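Long-range contacts in PTS system, IIA component (Enterococcus faecalis, PDB 3BED), which probably serves as the phosphoryl-transferring IIA component of a mannose/sorbose-type sugar phosphotransferase system: residues 7-12 and 62-67; 55-60 and 84-89; 15-20 and 93-98. One frame throughout, in Å; residues are numbered along the deposited sequence.

Contact 1: residues 7-12 and 62-67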
# COMPACT_ATOMS: atom_id res chain seq x y z
N LYS A 7 -7.98 -18.59 1.90
CA LYS A 7 -8.81 -17.43 1.61
C LYS A 7 -8.05 -16.13 1.97
O LYS A 7 -7.23 -16.11 2.91
CB LYS A 7 -10.13 -17.48 2.36
CG LYS A 7 -10.98 -18.71 1.91
CD LYS A 7 -11.68 -18.43 0.56
CE LYS A 7 -12.29 -19.70 -0.04
NZ LYS A 7 -12.25 -19.69 -1.52
N LEU A 8 -8.30 -15.08 1.19
CA LEU A 8 -7.66 -13.77 1.43
C LEU A 8 -8.66 -12.74 1.90
O LEU A 8 -9.83 -12.69 1.44
CB LEU A 8 -6.97 -13.24 0.17
CG LEU A 8 -5.88 -14.12 -0.41
CD1 LEU A 8 -5.39 -13.45 -1.70
CD2 LEU A 8 -4.73 -14.35 0.56
N ILE A 9 -8.19 -11.90 2.83
CA ILE A 9 -8.99 -10.79 3.34
C ILE A 9 -8.04 -9.60 3.35
O ILE A 9 -6.97 -9.69 3.95
CB ILE A 9 -9.52 -11.05 4.75
CG1 ILE A 9 -10.35 -12.35 4.81
CG2 ILE A 9 -10.35 -9.80 5.23
CD1 ILE A 9 -10.82 -12.75 6.19
N LEU A 10 -8.44 -8.49 2.77
CA LEU A 10 -7.62 -7.25 2.91
C LEU A 10 -8.39 -6.31 3.81
O LEU A 10 -9.58 -6.13 3.63
CB LEU A 10 -7.38 -6.58 1.53
CG LEU A 10 -6.87 -7.44 0.36
CD1 LEU A 10 -6.54 -6.54 -0.82
CD2 LEU A 10 -5.66 -8.25 0.77
N MSE A 11 -7.69 -5.70 4.76
CA MSE A 11 -8.34 -4.86 5.76
C MSE A 11 -7.60 -3.57 5.89
O MSE A 11 -6.36 -3.55 5.95
CB MSE A 11 -8.32 -5.53 7.16
CG MSE A 11 -9.02 -6.84 7.20
SE MSE A 11 -9.19 -7.48 9.06
CE MSE A 11 -10.36 -6.24 9.76
N SER A 12 -8.38 -2.49 6.00
CA SER A 12 -7.70 -1.19 6.19
C SER A 12 -8.56 -0.16 6.86
O SER A 12 -9.79 -0.30 6.91
CB SER A 12 -7.25 -0.57 4.85
OG SER A 12 -8.34 -0.12 4.04
N VAL A 62 -11.42 -22.44 7.80
CA VAL A 62 -10.66 -22.57 6.57
C VAL A 62 -9.35 -21.77 6.66
O VAL A 62 -9.34 -20.68 7.22
CB VAL A 62 -11.52 -22.10 5.39
CG1 VAL A 62 -12.05 -20.70 5.62
CG2 VAL A 62 -10.80 -22.25 4.06
N PRO A 63 -8.23 -22.30 6.15
CA PRO A 63 -7.00 -21.47 6.12
C PRO A 63 -7.25 -20.13 5.46
O PRO A 63 -7.86 -20.05 4.38
CB PRO A 63 -6.02 -22.32 5.31
CG PRO A 63 -6.47 -23.74 5.61
CD PRO A 63 -7.97 -23.67 5.61
N THR A 64 -6.86 -19.07 6.17
CA THR A 64 -7.18 -17.71 5.78
C THR A 64 -6.05 -16.77 6.10
O THR A 64 -5.43 -16.91 7.15
CB THR A 64 -8.43 -17.24 6.54
OG1 THR A 64 -9.56 -18.05 6.16
CG2 THR A 64 -8.73 -15.77 6.19
N LEU A 65 -5.75 -15.82 5.21
CA LEU A 65 -4.75 -14.81 5.50
C LEU A 65 -5.37 -13.44 5.40
O LEU A 65 -6.01 -13.10 4.39
CB LEU A 65 -3.63 -14.91 4.49
CG LEU A 65 -2.42 -14.02 4.64
CD1 LEU A 65 -1.87 -14.01 6.04
CD2 LEU A 65 -1.37 -14.54 3.68
N VAL A 66 -5.17 -12.65 6.44
CA VAL A 66 -5.54 -11.24 6.42
C VAL A 66 -4.28 -10.46 6.06
O VAL A 66 -3.21 -10.67 6.66
CB VAL A 66 -6.00 -10.73 7.82
CG1 VAL A 66 -6.14 -9.21 7.81
CG2 VAL A 66 -7.37 -11.35 8.17
N LEU A 67 -4.40 -9.57 5.08
CA LEU A 67 -3.33 -8.59 4.79
C LEU A 67 -3.87 -7.28 5.32
O LEU A 67 -4.87 -6.77 4.78
CB LEU A 67 -3.09 -8.47 3.30
CG LEU A 67 -2.66 -9.78 2.61
CD1 LEU A 67 -2.17 -9.53 1.19
CD2 LEU A 67 -1.60 -10.55 3.46

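Contact 2: residues 55-60 and 84-89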
# COMPACT_ATOMS: atom_id res chain seq x y z
N ILE A 55 -17.40 -12.12 7.89
CA ILE A 55 -16.63 -12.80 6.88
C ILE A 55 -16.08 -14.12 7.40
O ILE A 55 -16.20 -15.18 6.75
CB ILE A 55 -15.46 -11.91 6.45
CG1 ILE A 55 -16.01 -10.66 5.73
CG2 ILE A 55 -14.49 -12.68 5.57
CD1 ILE A 55 -14.98 -9.54 5.60
N LEU A 56 -15.50 -14.10 8.60
CA LEU A 56 -14.86 -15.32 9.14
C LEU A 56 -15.90 -16.39 9.50
O LEU A 56 -15.64 -17.60 9.34
CB LEU A 56 -14.02 -15.01 10.37
CG LEU A 56 -12.77 -14.13 10.15
CD1 LEU A 56 -12.05 -13.91 11.47
CD2 LEU A 56 -11.78 -14.69 9.14
N LYS A 57 -17.05 -15.94 9.98
CA LYS A 57 -18.13 -16.88 10.34
C LYS A 57 -18.69 -17.56 9.11
O LYS A 57 -19.03 -18.76 9.16
CB LYS A 57 -19.26 -16.17 11.07
CG LYS A 57 -18.94 -15.78 12.49
CD LYS A 57 -20.10 -15.02 13.14
CE LYS A 57 -19.72 -14.48 14.53
NZ LYS A 57 -20.79 -13.52 15.04
N GLU A 58 -18.79 -16.80 8.03
CA GLU A 58 -19.31 -17.32 6.77
C GLU A 58 -18.39 -18.43 6.24
O GLU A 58 -18.88 -19.43 5.69
CB GLU A 58 -19.46 -16.18 5.74
CG GLU A 58 -19.71 -16.64 4.30
CD GLU A 58 -21.12 -17.18 4.06
OE1 GLU A 58 -21.99 -17.04 4.95
OE2 GLU A 58 -21.34 -17.74 2.97
N ALA A 59 -17.08 -18.26 6.42
CA ALA A 59 -16.11 -19.21 5.87
C ALA A 59 -15.78 -20.41 6.77
O ALA A 59 -15.30 -21.46 6.28
CB ALA A 59 -14.81 -18.48 5.46
N GLY A 60 -16.05 -20.28 8.06
CA GLY A 60 -15.66 -21.32 9.02
C GLY A 60 -14.16 -21.56 9.13
O GLY A 60 -13.34 -20.65 8.85
N GLY A 84 -7.38 -15.83 17.94
CA GLY A 84 -7.62 -16.64 19.14
C GLY A 84 -8.80 -17.58 19.00
O GLY A 84 -8.97 -18.54 19.80
N THR A 85 -9.65 -17.29 18.02
CA THR A 85 -10.83 -18.08 17.72
C THR A 85 -10.61 -18.99 16.50
O THR A 85 -11.13 -20.11 16.46
CB THR A 85 -12.02 -17.15 17.48
OG1 THR A 85 -12.29 -16.44 18.69
CG2 THR A 85 -13.27 -17.91 17.04
N TYR A 86 -9.85 -18.49 15.51
CA TYR A 86 -9.69 -19.16 14.19
C TYR A 86 -8.28 -19.67 14.04
O TYR A 86 -7.37 -18.91 13.71
CB TYR A 86 -10.05 -18.19 13.04
CG TYR A 86 -11.52 -17.88 13.00
CD1 TYR A 86 -12.41 -18.69 12.28
CD2 TYR A 86 -12.05 -16.81 13.74
CE1 TYR A 86 -13.77 -18.41 12.27
CE2 TYR A 86 -13.41 -16.52 13.74
CZ TYR A 86 -14.26 -17.34 13.02
OH TYR A 86 -15.61 -17.13 12.95
N PRO A 87 -8.07 -20.98 14.29
CA PRO A 87 -6.71 -21.49 14.38
C PRO A 87 -5.93 -21.54 13.04
O PRO A 87 -4.69 -21.66 13.02
CB PRO A 87 -6.91 -22.93 14.90
CG PRO A 87 -8.26 -23.31 14.50
CD PRO A 87 -9.08 -22.04 14.54
N GLN A 88 -6.64 -21.40 11.93
CA GLN A 88 -5.94 -21.40 10.64
C GLN A 88 -5.93 -20.03 9.97
O GLN A 88 -5.72 -19.94 8.76
CB GLN A 88 -6.58 -22.44 9.71
CG GLN A 88 -6.64 -23.85 10.34
CD GLN A 88 -6.90 -24.91 9.32
OE1 GLN A 88 -8.05 -25.26 9.09
NE2 GLN A 88 -5.86 -25.36 8.63
N LEU A 89 -6.16 -18.98 10.78
CA LEU A 89 -6.07 -17.60 10.31
C LEU A 89 -4.71 -17.06 10.64
O LEU A 89 -4.21 -17.27 11.76
CB LEU A 89 -7.12 -16.76 11.05
CG LEU A 89 -7.03 -15.22 10.88
CD1 LEU A 89 -7.35 -14.85 9.43
CD2 LEU A 89 -7.99 -14.52 11.83

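Contact 3: residues 15-20 and 93-98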
# COMPACT_ATOMS: atom_id res chain seq x y z
N ARG A 15 -10.88 3.03 2.63
CA ARG A 15 -11.12 2.20 1.42
C ARG A 15 -9.82 1.83 0.74
O ARG A 15 -9.83 1.40 -0.39
CB ARG A 15 -12.03 2.92 0.41
CG ARG A 15 -13.46 3.22 0.88
CD ARG A 15 -14.20 4.04 -0.21
NE ARG A 15 -14.55 3.25 -1.40
CZ ARG A 15 -13.97 3.29 -2.61
NH1 ARG A 15 -12.96 4.10 -2.88
NH2 ARG A 15 -14.42 2.51 -3.57
N MSE A 16 -8.69 1.96 1.45
CA MSE A 16 -7.43 1.62 0.84
C MSE A 16 -7.38 0.12 0.41
O MSE A 16 -6.87 -0.22 -0.69
CB MSE A 16 -6.29 1.92 1.82
CG MSE A 16 -4.93 1.54 1.29
SE MSE A 16 -3.61 1.80 2.70
CE MSE A 16 -1.98 1.41 1.66
N ALA A 17 -7.85 -0.77 1.29
CA ALA A 17 -7.81 -2.21 0.97
C ALA A 17 -8.70 -2.46 -0.25
O ALA A 17 -8.33 -3.20 -1.16
CB ALA A 17 -8.28 -3.07 2.14
N GLU A 18 -9.89 -1.86 -0.24
CA GLU A 18 -10.84 -2.03 -1.34
C GLU A 18 -10.17 -1.69 -2.67
O GLU A 18 -10.26 -2.45 -3.63
CB GLU A 18 -12.02 -1.08 -1.12
CG GLU A 18 -13.04 -1.11 -2.19
CD GLU A 18 -14.34 -0.53 -1.67
OE1 GLU A 18 -14.42 0.71 -1.55
OE2 GLU A 18 -15.26 -1.31 -1.38
N GLU A 19 -9.52 -0.53 -2.72
CA GLU A 19 -8.92 -0.12 -3.99
C GLU A 19 -7.65 -0.90 -4.31
O GLU A 19 -7.28 -1.02 -5.46
CB GLU A 19 -8.63 1.41 -4.00
CG GLU A 19 -9.92 2.23 -3.92
CD GLU A 19 -10.82 2.06 -5.16
OE1 GLU A 19 -10.36 1.49 -6.19
OE2 GLU A 19 -12.00 2.47 -5.07
N THR A 20 -6.97 -1.39 -3.27
CA THR A 20 -5.82 -2.27 -3.50
C THR A 20 -6.27 -3.53 -4.25
O THR A 20 -5.60 -3.96 -5.21
CB THR A 20 -5.10 -2.62 -2.19
OG1 THR A 20 -4.69 -1.41 -1.56
CG2 THR A 20 -3.85 -3.43 -2.48
N ALA A 93 0.90 -7.58 8.29
CA ALA A 93 0.66 -6.12 8.22
C ALA A 93 1.59 -5.47 7.18
O ALA A 93 2.56 -6.10 6.76
CB ALA A 93 0.90 -5.48 9.61
N GLY A 94 1.28 -4.22 6.79
CA GLY A 94 2.12 -3.47 5.87
C GLY A 94 1.68 -3.59 4.42
O GLY A 94 2.48 -3.35 3.52
N LEU A 95 0.40 -3.90 4.17
CA LEU A 95 -0.10 -4.14 2.81
C LEU A 95 0.41 -3.14 1.80
O LEU A 95 0.22 -1.94 1.97
CB LEU A 95 -1.63 -4.00 2.83
CG LEU A 95 -2.45 -4.11 1.55
CD1 LEU A 95 -2.23 -5.43 0.83
CD2 LEU A 95 -3.99 -3.88 1.83
N ASN A 96 1.03 -3.66 0.73
CA ASN A 96 1.35 -2.87 -0.43
C ASN A 96 0.94 -3.69 -1.66
O ASN A 96 0.51 -4.87 -1.54
CB ASN A 96 2.82 -2.41 -0.49
CG ASN A 96 3.79 -3.55 -0.30
OD1 ASN A 96 3.46 -4.72 -0.58
ND2 ASN A 96 5.03 -3.20 0.22
N LEU A 97 0.99 -3.05 -2.81
CA LEU A 97 0.43 -3.70 -4.00
C LEU A 97 1.18 -4.98 -4.36
O LEU A 97 0.56 -5.94 -4.82
CB LEU A 97 0.45 -2.73 -5.18
CG LEU A 97 -0.33 -3.21 -6.44
CD1 LEU A 97 -1.78 -3.63 -6.15
CD2 LEU A 97 -0.33 -2.10 -7.45
N ALA A 98 2.50 -5.00 -4.18
CA ALA A 98 3.21 -6.20 -4.55
C ALA A 98 2.71 -7.38 -3.73
O ALA A 98 2.62 -8.51 -4.23
CB ALA A 98 4.72 -6.00 -4.32

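Contact 1: residues 7-12 and 62-67
Five backbone hydrogen bonds join K7, I9 and M11 to P63, L65 and L67, and they alternate in direction as expected of neighbouring strands in a parallel sheet. L65 N donates to K7 O at 2.8 Å, nearly straight at 167°, and I9 N returns a bond to L65 O at 2.9 Å. L67 N to I9 O and M11 N to L67 O repeat the pattern one step on, while K7 N reaches back to P63 O before the second strand begins. A weaker CA-H...O contact, V66 CA to I9 O at 3.2 Å, fills in between. T64 adds a local tie: its OG1 donates to V62 O at 2.8 Å from above the carbonyl plane, leaving CG2 to meet I9 CD1.

Side chains then sort onto two faces. L8, L10, L65 and L67 share one, where L65 and L67 also meet helix 111-124. With its CG beside the backbone N (chi1 -49°), L10 lies alongside L67, its CD2 3.6 Å from L67 CB. I9, T64 and V66 occupy the other, where I9 packs on helix 44-59. Farther along, the selenomethionine M11 crosses V66, bringing SE to 3.7 Å from V66 CG1.

Contact 2: residues 55-60 and 84-89
The C-terminal turn of helix 44-59 meets the loop before strand 89-93 chiefly through L56 and Y86, an aliphatic side chain laid on an aromatic face. L56 CB stands 3.5 Å above the plane of the Y86 ring, offset toward its rim, which makes a CH-pi contact with CB 3.9 Å from the ring centroid and 25° off the ring normal. L56 CD1 sits by the CD2-CE2 side of the Y86 ring, 3.7 Å from both atoms. With its CG anti to the carbonyl carbon (chi1 -69°), Y86 reaches across to the helix, crossing L56 obliquely, and its OH comes 3.6 Å from K57 CG. No hydrogen bond crosses between the segments, so the fit depends on van der Waals contact.

G60 leaves the helix with a positive phi of 62°, whereas Y86 to L89 form a type I turn closed by L89 N to Y86 O at 3.2 Å. L89, at the end of the turn, has CD2 4.1 Å from L56 CD1. Beyond them, both leucines touch A82 of helix 74-82, L56 also rests on I9 of strand 7-13, and L89 packs against T64 and V66 of strand 64-68.

Contact 3: residues 15-20 and 93-98
Apolar contact brings T20 and L95 tip to tip, T20 CG2 standing 4.2 Å from L95 CD1. L95 CD2 lies 4.4 Å from A17 CB, so the leucine spans one turn of helix 16-28. Its CG is anti to the backbone N (chi1 176°), which directs its branched end toward that helix. Two van der Waals contacts involve backbone oxygens: L97 CD1 comes within 3.9 Å of T20 O, and the extended selenomethionine M16 brings CE to 4.0 Å from L95 O.

No hydrogen bond crosses between the segments. T20 OG1 turns back to donate to M16 O at 2.6 Å, while T20 N reaches the same oxygen from the opposite face of its plane, which leaves CG2 to pack on L95. N96, the N-cap of helix 97-105, bonds through ND2 to G94 O of the second subunit.

Ionic pairing lies at the helix start, where R15 grips E19 OE2 end-on with NH1 and NH2, the latter at 2.8 Å. R15 NH1 also forms a salt bridge to E19 of the second subunit. A93 pairs antiparallel with a strand of that subunit: the arrangement is that of a dimer whose sheet continues across the interface.

Overall arrangement
The three contacts illustrate how chemistry follows position in an alpha/beta fold. Contact 1 lies in the core, its centre about 5 Å from that of the chain, and is the one whose segments are joined by backbone hydrogen bonds. Contact 2 is nearer the surface, at about 15 Å, and relies on aromatic and aliphatic packing where a helix ends. Contact 3 is buried and apolar between its segments, yet its polar groups bond to the second subunit. The sheet links them: T64 N of contact 1 bonds to Q88 O of contact 2, and S12 and L67 meet A17 and L95 of contact 3. Contacts 2 and 3, about 21 Å apart between centres, adjoin in sequence alone.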